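Side-chain contacts in putative amidohydrolase (Unidentified, PDB 3MKV), which probably hydrolyses dipeptides that end in proline, as a zinc-dependent prolidase of the amidohydrolase superfamily: residues Pro82-Leu85 with Val86-Ala90; Ala242-Arg246 with Cys247-Thr251; Gly329-Gln332 with Arg333-Ser336. One frame throughout, in Å; residues are numbered along the deposited sequence.

Taken from the N terminus, the three contacts come in series, none enclosing or crossing another, and each is local, joining residues a few positions apart. Contact 1 forms the first turns of helix 83-99, beside two other subunits. Contact 2 ends helix 238-246 and turns the chain into strand 251-254, which carries the zinc ligand His254. Contact 3 is a short 3-10 turn between the zinc ligand Asp326 and helix 337-343. Contacts 1 and 3 have centres 18 Å apart, and Gln332 of contact 3 packs on later residues of helix 83-99. Contacts 2 and 3 lie on opposite sides of the chain's centre, 29 Å apart between centres.

Contact 1: residues Pro82-Leu85 with Val86-Ala90; sequences PNVL and VTLRA
Val84 lays its CG1 methyl against CD2 of Leu88, 3.7 Å away, one helical turn on; the two side chains run side by side and point the same way. They belong to the first turns of helix 83-99, for which Pro82 is the N-cap residue. The turn is defined by i to i+4 bonds: Val86 N to Pro82 O, Leu88 N to Val84 O at 2.9 Å, and Arg89 N to Leu85 O.

Thr87 adds a side-chain bond to this ladder. With the hydroxyl anti to its own carbonyl carbon (chi1 -65°), Thr87 OG1 turns back along the helix and donates to Asn83 O over 2.7 Å. The same oxygen, Asn83 O, also accepts Thr87 N at 3.1 Å, and the two donors come from opposite faces of the carbonyl plane. The hydroxyl is thereby satisfied on a buried surface, where Thr87 packs on Val84 of a second subunit.

Two polar ends are paired outside the turn: Asn83 OD1 accepts from Val164 N, and Arg89 forms a salt bridge with Glu72. CG2 of Val86 lies 3.2 Å from Pro82 O.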
ATOM      1  N   PRO A  82      10.726   5.001 -24.252  1.00 51.50           N
ATOM      2  CA  PRO A  82      10.466   6.323 -23.728  1.00 52.19           C
ATOM      3  C   PRO A  82       9.324   7.015 -24.459  1.00 54.17           C
ATOM      4  O   PRO A  82       9.207   6.905 -25.677  1.00 55.73           O
ATOM      5  CB  PRO A  82      11.778   7.061 -24.009  1.00 55.11           C
ATOM      6  CG  PRO A  82      12.804   5.979 -23.972  1.00 52.36           C
ATOM      7  CD  PRO A  82      12.132   4.834 -24.650  1.00 53.04           C
ATOM      8  N   ASN A  83       8.503   7.738 -23.705  1.00 52.90           N
ATOM      9  CA  ASN A  83       7.358   8.445 -24.244  1.00 49.08           C
ATOM     10  C   ASN A  83       7.754   9.468 -25.314  1.00 50.84           C
ATOM     11  O   ASN A  83       7.007   9.722 -26.254  1.00 53.92           O
ATOM     12  CB  ASN A  83       6.593   9.112 -23.102  1.00 45.62           C
ATOM     13  CG  ASN A  83       5.852   8.103 -22.221  1.00 46.66           C
ATOM     14  OD1 ASN A  83       5.298   7.108 -22.707  1.00 40.36           O
ATOM     15  ND2 ASN A  83       5.817   8.375 -20.918  1.00 40.73           N
ATOM     16  N   VAL A  84       8.945  10.033 -25.172  1.00 50.98           N
ATOM     17  CA  VAL A  84       9.468  11.016 -26.111  1.00 44.24           C
ATOM     18  C   VAL A  84       9.727  10.380 -27.471  1.00 44.25           C
ATOM     19  O   VAL A  84       9.265  10.884 -28.487  1.00 44.33           O
ATOM     20  CB  VAL A  84      10.771  11.670 -25.553  1.00 47.31           C
ATOM     21  CG1 VAL A  84      11.522  12.465 -26.639  1.00 37.29           C
ATOM     22  CG2 VAL A  84      10.446  12.565 -24.348  1.00 41.91           C
ATOM     23  N   LEU A  85      10.456   9.265 -27.478  1.00 44.66           N
ATOM     24  CA  LEU A  85      10.830   8.589 -28.716  1.00 50.19           C
ATOM     25  C   LEU A  85       9.611   8.100 -29.466  1.00 49.39           C
ATOM     26  O   LEU A  85       9.505   8.247 -30.680  1.00 53.90           O
ATOM     27  CB  LEU A  85      11.769   7.407 -28.438  1.00 50.38           C
ATOM     28  CG  LEU A  85      13.137   7.769 -27.844  1.00 60.11           C
ATOM     29  CD1 LEU A  85      13.965   6.515 -27.576  1.00 64.59           C
ATOM     30  CD2 LEU A  85      13.906   8.761 -28.718  1.00 52.79           C
ATOM     31  N   VAL A  86       8.693   7.492 -28.736  1.00 52.08           N
ATOM     32  CA  VAL A  86       7.492   6.978 -29.342  1.00 43.87           C
ATOM     33  C   VAL A  86       6.737   8.109 -30.018  1.00 43.04           C
ATOM     34  O   VAL A  86       6.298   7.975 -31.152  1.00 45.21           O
ATOM     35  CB  VAL A  86       6.607   6.295 -28.301  1.00 45.89           C
ATOM     36  CG1 VAL A  86       5.359   5.741 -28.960  1.00 47.69           C
ATOM     37  CG2 VAL A  86       7.385   5.177 -27.618  1.00 41.44           C
ATOM     38  N   THR A  87       6.598   9.228 -29.315  1.00 39.27           N
ATOM     39  CA  THR A  87       5.859  10.368 -29.823  1.00 38.71           C
ATOM     40  C   THR A  87       6.506  10.896 -31.097  1.00 41.99           C
ATOM     41  O   THR A  87       5.841  11.099 -32.101  1.00 43.95           O
ATOM     42  CB  THR A  87       5.832  11.526 -28.783  1.00 42.54           C
ATOM     43  OG1 THR A  87       5.113  11.126 -27.611  1.00 45.90           O
ATOM     44  CG2 THR A  87       5.181  12.746 -29.366  1.00 34.28           C
ATOM     45  N   LEU A  88       7.812  11.122 -31.037  1.00 44.46           N
ATOM     46  CA  LEU A  88       8.583  11.598 -32.176  1.00 45.97           C
ATOM     47  C   LEU A  88       8.557  10.610 -33.345  1.00 46.86           C
ATOM     48  O   LEU A  88       8.483  11.008 -34.508  1.00 49.64           O
ATOM     49  CB  LEU A  88      10.030  11.863 -31.738  1.00 47.87           C
ATOM     50  CG  LEU A  88      10.494  13.276 -31.361  1.00 49.53           C
ATOM     51  CD1 LEU A  88       9.366  14.218 -30.942  1.00 40.59           C
ATOM     52  CD2 LEU A  88      11.588  13.199 -30.309  1.00 50.96           C
ATOM     53  N   ARG A  89       8.613   9.318 -33.043  1.00 47.35           N
ATOM     54  CA  ARG A  89       8.576   8.307 -34.113  1.00 52.07           C
ATOM     55  C   ARG A  89       7.203   8.126 -34.759  1.00 51.97           C
ATOM     56  O   ARG A  89       7.101   7.522 -35.823  1.00 54.86           O
ATOM     57  CB  ARG A  89       9.113   6.960 -33.632  1.00 48.35           C
ATOM     58  CG  ARG A  89      10.622   6.934 -33.454  1.00 42.58           C
ATOM     59  CD  ARG A  89      11.183   5.636 -34.004  1.00 59.60           C
ATOM     60  NE  ARG A  89      11.556   4.703 -32.947  1.00 72.93           N
ATOM     61  CZ  ARG A  89      11.759   3.402 -33.138  1.00 71.83           C
ATOM     62  NH1 ARG A  89      12.109   2.622 -32.118  1.00 58.42           N
ATOM     63  NH2 ARG A  89      11.599   2.878 -34.349  1.00 60.63           N
ATOM     64  N   ALA A  90       6.162   8.659 -34.122  1.00 50.88           N
ATOM     65  CA  ALA A  90       4.795   8.614 -34.654  1.00 50.90           C
ATOM     66  C   ALA A  90       4.505   9.722 -35.668  1.00 53.38           C
ATOM     67  O   ALA A  90       3.642   9.571 -36.537  1.00 57.21           O
ATOM     68  CB  ALA A  90       3.773   8.674 -33.511  1.00 52.92           C
TER

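Contact 2: residues Ala242-Arg246 with Cys247-Thr251; sequences ARAVR and CGVRT. With SO4 (sulfate ion), chain L.
A Schellman motif ends helix 238-246 and leads into strand 251-254 of the amidohydrolase TIM-barrel fold. Gly248 leaves the helix with a phi of 115°, and two bonds return to the last turn: Val249 N to Ala244 O at 3.1 Å, and Gly248 N to Val245 O at 3.2 Å. The first is fairly straight, with 158° at the hydrogen. In the second, the donor stands well above the carbonyl plane of Val245. A water bridges the turn by donating to both Val245 O and Val249 O.

Val249 supplies the apolar side of the cap. Val249 CG2, anti to the carbonyl carbon, comes to 3.3 Å from Ala244 O and 4.1 Å from Ala244 CB. The valine also packs on Ala233 of strand 232-235, joining the helix end to the barrel wall. Cys247, buried against Glu214, Ile217 and Arg218 of helix 214-225, places its CB 3.4 Å from Arg243 O.

Beyond the cap, Arg250 carries its guanidinium to a sulfate on a chain extended from CG to NE. It makes a cation-pi interaction with Tyr230 and donates from NH1 to Val362 O. The sulfate, probably from the crystallisation liquor, lies at the guanidinium edge with its sulfur in plane and is also bonded to Tyr272 OH. Arg250 NE donates to sulfate O4 at 3.1 Å, while Arg250 NH2 gives sulfate O1 a 2.7 Å bond.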
ATOM      1  N   ALA A 242     -20.069 -13.485 -32.991  1.00 56.40           N
ATOM      2  CA  ALA A 242     -21.485 -13.561 -32.649  1.00 54.90           C
ATOM      3  C   ALA A 242     -21.815 -13.019 -31.253  1.00 53.47           C
ATOM      4  O   ALA A 242     -22.790 -12.281 -31.079  1.00 53.20           O
ATOM      5  CB  ALA A 242     -21.987 -15.010 -32.803  1.00 54.14           C
ATOM      6  N   ARG A 243     -21.018 -13.391 -30.253  1.00 53.73           N
ATOM      7  CA  ARG A 243     -21.325 -12.999 -28.871  1.00 55.68           C
ATOM      8  C   ARG A 243     -21.132 -11.500 -28.673  1.00 54.09           C
ATOM      9  O   ARG A 243     -21.915 -10.836 -27.981  1.00 54.06           O
ATOM     10  CB  ARG A 243     -20.486 -13.795 -27.867  1.00 54.23           C
ATOM     11  CG  ARG A 243     -19.005 -13.827 -28.190  1.00 64.67           C
ATOM     12  CD  ARG A 243     -18.281 -14.920 -27.407  1.00 67.04           C
ATOM     13  NE  ARG A 243     -18.547 -14.834 -25.973  1.00 70.93           N
ATOM     14  CZ  ARG A 243     -17.782 -14.187 -25.093  1.00 65.07           C
ATOM     15  NH1 ARG A 243     -16.680 -13.546 -25.486  1.00 51.30           N
ATOM     16  NH2 ARG A 243     -18.123 -14.182 -23.812  1.00 60.35           N
ATOM     17  N   ALA A 244     -20.079 -10.982 -29.293  1.00 48.60           N
ATOM     18  CA  ALA A 244     -19.787  -9.562 -29.279  1.00 51.22           C
ATOM     19  C   ALA A 244     -20.963  -8.763 -29.812  1.00 49.15           C
ATOM     20  O   ALA A 244     -21.383  -7.770 -29.220  1.00 55.97           O
ATOM     21  CB  ALA A 244     -18.533  -9.283 -30.112  1.00 52.69           C
ATOM     22  N   VAL A 245     -21.502  -9.200 -30.938  1.00 49.80           N
ATOM     23  CA  VAL A 245     -22.636  -8.510 -31.536  1.00 52.02           C
ATOM     24  C   VAL A 245     -23.913  -8.597 -30.695  1.00 54.36           C
ATOM     25  O   VAL A 245     -24.684  -7.635 -30.634  1.00 55.10           O
ATOM     26  CB  VAL A 245     -22.886  -8.983 -32.974  1.00 51.16           C
ATOM     27  CG1 VAL A 245     -24.257  -8.553 -33.443  1.00 57.27           C
ATOM     28  CG2 VAL A 245     -21.816  -8.416 -33.881  1.00 42.43           C
ATOM     29  N   ARG A 246     -24.144  -9.739 -30.051  1.00 53.24           N
ATOM     30  CA  ARG A 246     -25.320  -9.921 -29.204  0.50 53.83           C
ATOM     31  C   ARG A 246     -25.190  -9.086 -27.946  1.00 54.49           C
ATOM     32  O   ARG A 246     -26.171  -8.801 -27.270  1.00 58.02           O
ATOM     33  CB  ARG A 246     -25.482 -11.389 -28.806  0.50 55.06           C
ATOM     34  CG  ARG A 246     -26.052 -12.282 -29.882  0.50 56.56           C
ATOM     35  CD  ARG A 246     -26.278 -13.694 -29.355  0.50 61.59           C
ATOM     36  NE  ARG A 246     -25.122 -14.567 -29.559  0.50 64.26           N
ATOM     37  CZ  ARG A 246     -24.286 -14.957 -28.600  0.50 62.54           C
ATOM     38  NH1 ARG A 246     -23.268 -15.757 -28.902  0.50 55.14           N
ATOM     39  NH2 ARG A 246     -24.465 -14.553 -27.345  0.50 50.66           N
ATOM     40  N   CYS A 247     -23.958  -8.714 -27.621  1.00 56.15           N
ATOM     41  CA  CYS A 247     -23.697  -7.915 -26.429  1.00 57.85           C
ATOM     42  C   CYS A 247     -23.766  -6.424 -26.724  1.00 54.96           C
ATOM     43  O   CYS A 247     -23.758  -5.608 -25.807  1.00 56.96           O
ATOM     44  CB  CYS A 247     -22.353  -8.281 -25.806  1.00 57.87           C
ATOM     45  SG  CYS A 247     -22.328  -9.923 -25.043  1.00 61.52           S
ATOM     46  N   GLY A 248     -23.844  -6.075 -28.002  1.00 55.07           N
ATOM     47  CA  GLY A 248     -24.139  -4.702 -28.400  1.00 52.89           C
ATOM     48  C   GLY A 248     -23.020  -3.975 -29.131  1.00 54.47           C
ATOM     49  O   GLY A 248     -23.155  -2.795 -29.448  1.00 52.57           O
ATOM     50  N   VAL A 249     -21.919  -4.674 -29.400  1.00 50.98           N
ATOM     51  CA  VAL A 249     -20.776  -4.094 -30.095  1.00 49.88           C
ATOM     52  C   VAL A 249     -21.178  -3.598 -31.491  1.00 53.25           C
ATOM     53  O   VAL A 249     -21.854  -4.314 -32.222  1.00 53.24           O
ATOM     54  CB  VAL A 249     -19.667  -5.135 -30.221  1.00 49.45           C
ATOM     55  CG1 VAL A 249     -18.578  -4.658 -31.141  1.00 56.96           C
ATOM     56  CG2 VAL A 249     -19.100  -5.460 -28.855  1.00 51.35           C
ATOM     57  N   ARG A 250     -20.758  -2.386 -31.864  1.00 50.63           N
ATOM     58  CA  ARG A 250     -21.171  -1.779 -33.145  1.00 46.55           C
ATOM     59  C   ARG A 250     -20.295  -2.117 -34.370  1.00 49.93           C
ATOM     60  O   ARG A 250     -20.816  -2.398 -35.454  1.00 43.62           O
ATOM     61  CB  ARG A 250     -21.312  -0.267 -33.007  1.00 48.37           C
ATOM     62  CG  ARG A 250     -21.834   0.442 -34.258  1.00 41.24           C
ATOM     63  CD  ARG A 250     -22.597   1.721 -33.870  1.00 33.93           C
ATOM     64  NE  ARG A 250     -22.759   2.619 -35.012  1.00 56.86           N
ATOM     65  CZ  ARG A 250     -21.756   3.266 -35.602  1.00 49.48           C
ATOM     66  NH1 ARG A 250     -20.522   3.107 -35.155  1.00 47.71           N
ATOM     67  NH2 ARG A 250     -21.983   4.050 -36.651  1.00 45.92           N
ATOM     68  N   THR A 251     -18.976  -2.070 -34.222  1.00 47.53           N
ATOM     69  CA  THR A 251     -18.131  -2.508 -35.327  1.00 47.38           C
ATOM     70  C   THR A 251     -17.250  -3.667 -34.907  1.00 46.52           C
ATOM     71  O   THR A 251     -16.780  -3.719 -33.771  1.00 42.98           O
ATOM     72  CB  THR A 251     -17.301  -1.343 -36.006  1.00 44.96           C
ATOM     73  OG1 THR A 251     -16.177  -0.965 -35.199  1.00 42.01           O
ATOM     74  CG2 THR A 251     -18.180  -0.128 -36.256  1.00 42.69           C
TER
HETATM   75  S   SO4 L 428     -25.734   3.078 -37.327  0.50 47.14           S
HETATM   76  O1  SO4 L 428     -24.452   3.695 -37.654  0.50 44.19           O
HETATM   77  O2  SO4 L 428     -26.804   4.038 -37.527  0.50 40.93           O
HETATM   78  O3  SO4 L 428     -25.936   1.924 -38.193  0.50 46.10           O
HETATM   79  O4  SO4 L 428     -25.742   2.662 -35.926  0.50 46.76           O
HETATM   80  O   HOH W   1     -24.431  -5.157 -32.419  1.00 65.05           O

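Contact 3: residues Gly329-Gln332 with Arg333-Ser336; sequences GEAQ and RLQS
From Ala331 onward the backbone coils as a short 3-10 segment, in the loop between helix 307-317 and helix 337-343 of the amidohydrolase TIM-barrel fold. Its i to i+3 spacing is established by Leu334 N donating to Ala331 O at 2.7 Å, nearly straight at the hydrogen (162°) but from above the carbonyl plane. Gln335 N to Gln332 O, at 3.4 Å, repeats the spacing as a weak bond.

Leu334 folds back over the turn. The backbone turn itself sets Leu334 CB 3.3 Å from Ala331 O. A chi1 of -67° then puts Leu334 CG anti to the carbonyl carbon and 3.6 Å from Ala331 O, and with chi2 it brings Leu334 CD1 to 4.2 Å from Ala331 CB. Both residues pack on Ala282, so the pair packs the loop against helix 277-286.

The two glutamines bind other parts of the barrel through their amide ends. Gln332, bent at chi2, sends NE2 to the main-chain oxygens of His67 and Ala70 while its side chain packs on Ile93 and Met97 of helix 83-99. The side chain of His67 is a zinc ligand, so the loop is linked to the backbone of the metal site. Gln335 is extended beyond CG; its OE1 accepts from Arg100 NE and its NE2 donates to Asp63 OD2.

Arg333, on the exposed side, is bent at chi2 and chi3 and curls back beside Glu330. Its guanidinium meets that residue's carbonyl obliquely, with Arg333 CD 3.4 Å and Arg333 NE 3.7 Å from Glu330 O.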
ATOM      1  N   GLY A 329       4.819  -0.971 -37.549  1.00 60.73           N
ATOM      2  CA  GLY A 329       6.212  -0.646 -37.852  1.00 59.86           C
ATOM      3  C   GLY A 329       6.478  -0.175 -39.268  1.00 62.02           C
ATOM      4  O   GLY A 329       5.876   0.789 -39.743  1.00 64.01           O
ATOM      5  N   GLU A 330       7.399  -0.864 -39.912  1.00 62.85           N
ATOM      6  CA  GLU A 330       7.849  -0.598 -41.259  1.00 63.54           C
ATOM      7  C   GLU A 330       6.750  -0.776 -42.278  1.00 60.04           C
ATOM      8  O   GLU A 330       6.719  -0.103 -43.289  1.00 64.29           O
ATOM      9  CB  GLU A 330       9.015  -1.517 -41.592  1.00 63.59           C
ATOM     10  CG  GLU A 330      10.307  -1.195 -40.866  1.00 79.47           C
ATOM     11  CD  GLU A 330      10.418  -1.805 -39.467  1.00 89.42           C
ATOM     12  OE1 GLU A 330       9.430  -2.340 -38.928  1.00 77.70           O
ATOM     13  OE2 GLU A 330      11.524  -1.742 -38.902  1.00 92.99           O
ATOM     14  N   ALA A 331       5.887  -1.739 -42.014  1.00 55.19           N
ATOM     15  CA  ALA A 331       4.813  -2.152 -42.919  1.00 51.74           C
ATOM     16  C   ALA A 331       3.724  -1.101 -43.076  1.00 54.79           C
ATOM     17  O   ALA A 331       2.959  -1.125 -44.047  1.00 56.89           O
ATOM     18  CB  ALA A 331       4.206  -3.437 -42.441  1.00 53.56           C
ATOM     19  N   GLN A 332       3.631  -0.196 -42.107  1.00 53.21           N
ATOM     20  CA  GLN A 332       2.691   0.905 -42.202  1.00 51.60           C
ATOM     21  C   GLN A 332       2.737   1.543 -43.583  1.00 50.83           C
ATOM     22  O   GLN A 332       1.767   2.156 -44.022  1.00 55.45           O
ATOM     23  CB  GLN A 332       2.980   1.964 -41.138  1.00 49.60           C
ATOM     24  CG  GLN A 332       2.761   1.477 -39.719  1.00 60.26           C
ATOM     25  CD  GLN A 332       1.867   2.401 -38.908  1.00 60.38           C
ATOM     26  OE1 GLN A 332       1.071   3.156 -39.466  1.00 69.31           O
ATOM     27  NE2 GLN A 332       1.980   2.331 -37.584  1.00 57.91           N
ATOM     28  N   ARG A 333       3.862   1.408 -44.275  1.00 50.67           N
ATOM     29  CA  ARG A 333       3.997   2.056 -45.579  1.00 56.58           C
ATOM     30  C   ARG A 333       3.059   1.453 -46.637  1.00 55.09           C
ATOM     31  O   ARG A 333       2.835   2.056 -47.696  1.00 49.15           O
ATOM     32  CB  ARG A 333       5.434   1.971 -46.071  1.00 59.14           C
ATOM     33  CG  ARG A 333       5.620   0.961 -47.181  1.00 65.87           C
ATOM     34  CD  ARG A 333       6.166  -0.352 -46.681  1.00 73.80           C
ATOM     35  NE  ARG A 333       7.612  -0.416 -46.855  1.00 75.13           N
ATOM     36  CZ  ARG A 333       8.292  -1.540 -47.069  1.00 81.83           C
ATOM     37  NH1 ARG A 333       7.658  -2.706 -47.147  1.00 69.08           N
ATOM     38  NH2 ARG A 333       9.612  -1.495 -47.214  1.00 88.57           N
ATOM     39  N   LEU A 334       2.506   0.276 -46.324  1.00 53.29           N
ATOM     40  CA  LEU A 334       1.734  -0.532 -47.271  1.00 53.98           C
ATOM     41  C   LEU A 334       0.239  -0.249 -47.245  1.00 51.94           C
ATOM     42  O   LEU A 334      -0.528  -0.840 -48.001  1.00 54.03           O
ATOM     43  CB  LEU A 334       1.973  -2.031 -47.017  1.00 52.58           C
ATOM     44  CG  LEU A 334       3.382  -2.552 -47.320  1.00 54.21           C
ATOM     45  CD1 LEU A 334       3.641  -3.876 -46.624  1.00 47.90           C
ATOM     46  CD2 LEU A 334       3.605  -2.683 -48.832  1.00 55.12           C
ATOM     47  N   GLN A 335      -0.172   0.659 -46.377  1.00 52.52           N
ATOM     48  CA  GLN A 335      -1.582   1.007 -46.238  1.00 53.08           C
ATOM     49  C   GLN A 335      -2.385   0.979 -47.554  1.00 52.52           C
ATOM     50  O   GLN A 335      -3.417   0.316 -47.649  1.00 54.43           O
ATOM     51  CB  GLN A 335      -1.692   2.382 -45.585  1.00 54.87           C
ATOM     52  CG  GLN A 335      -3.059   2.728 -45.055  1.00 45.69           C
ATOM     53  CD  GLN A 335      -3.030   4.048 -44.317  1.00 49.24           C
ATOM     54  OE1 GLN A 335      -2.155   4.877 -44.559  1.00 49.43           O
ATOM     55  NE2 GLN A 335      -3.976   4.248 -43.406  1.00 49.32           N
ATOM     56  N   SER A 336      -1.931   1.707 -48.566  1.00 52.45           N
ATOM     57  CA  SER A 336      -2.703   1.806 -49.808  1.00 54.21           C
ATOM     58  C   SER A 336      -2.903   0.473 -50.547  1.00 53.41           C
ATOM     59  O   SER A 336      -3.768   0.362 -51.413  1.00 49.25           O
ATOM     60  CB  SER A 336      -2.080   2.827 -50.743  1.00 52.52           C
ATOM     61  OG  SER A 336      -2.042   4.084 -50.116  1.00 60.14           O
TER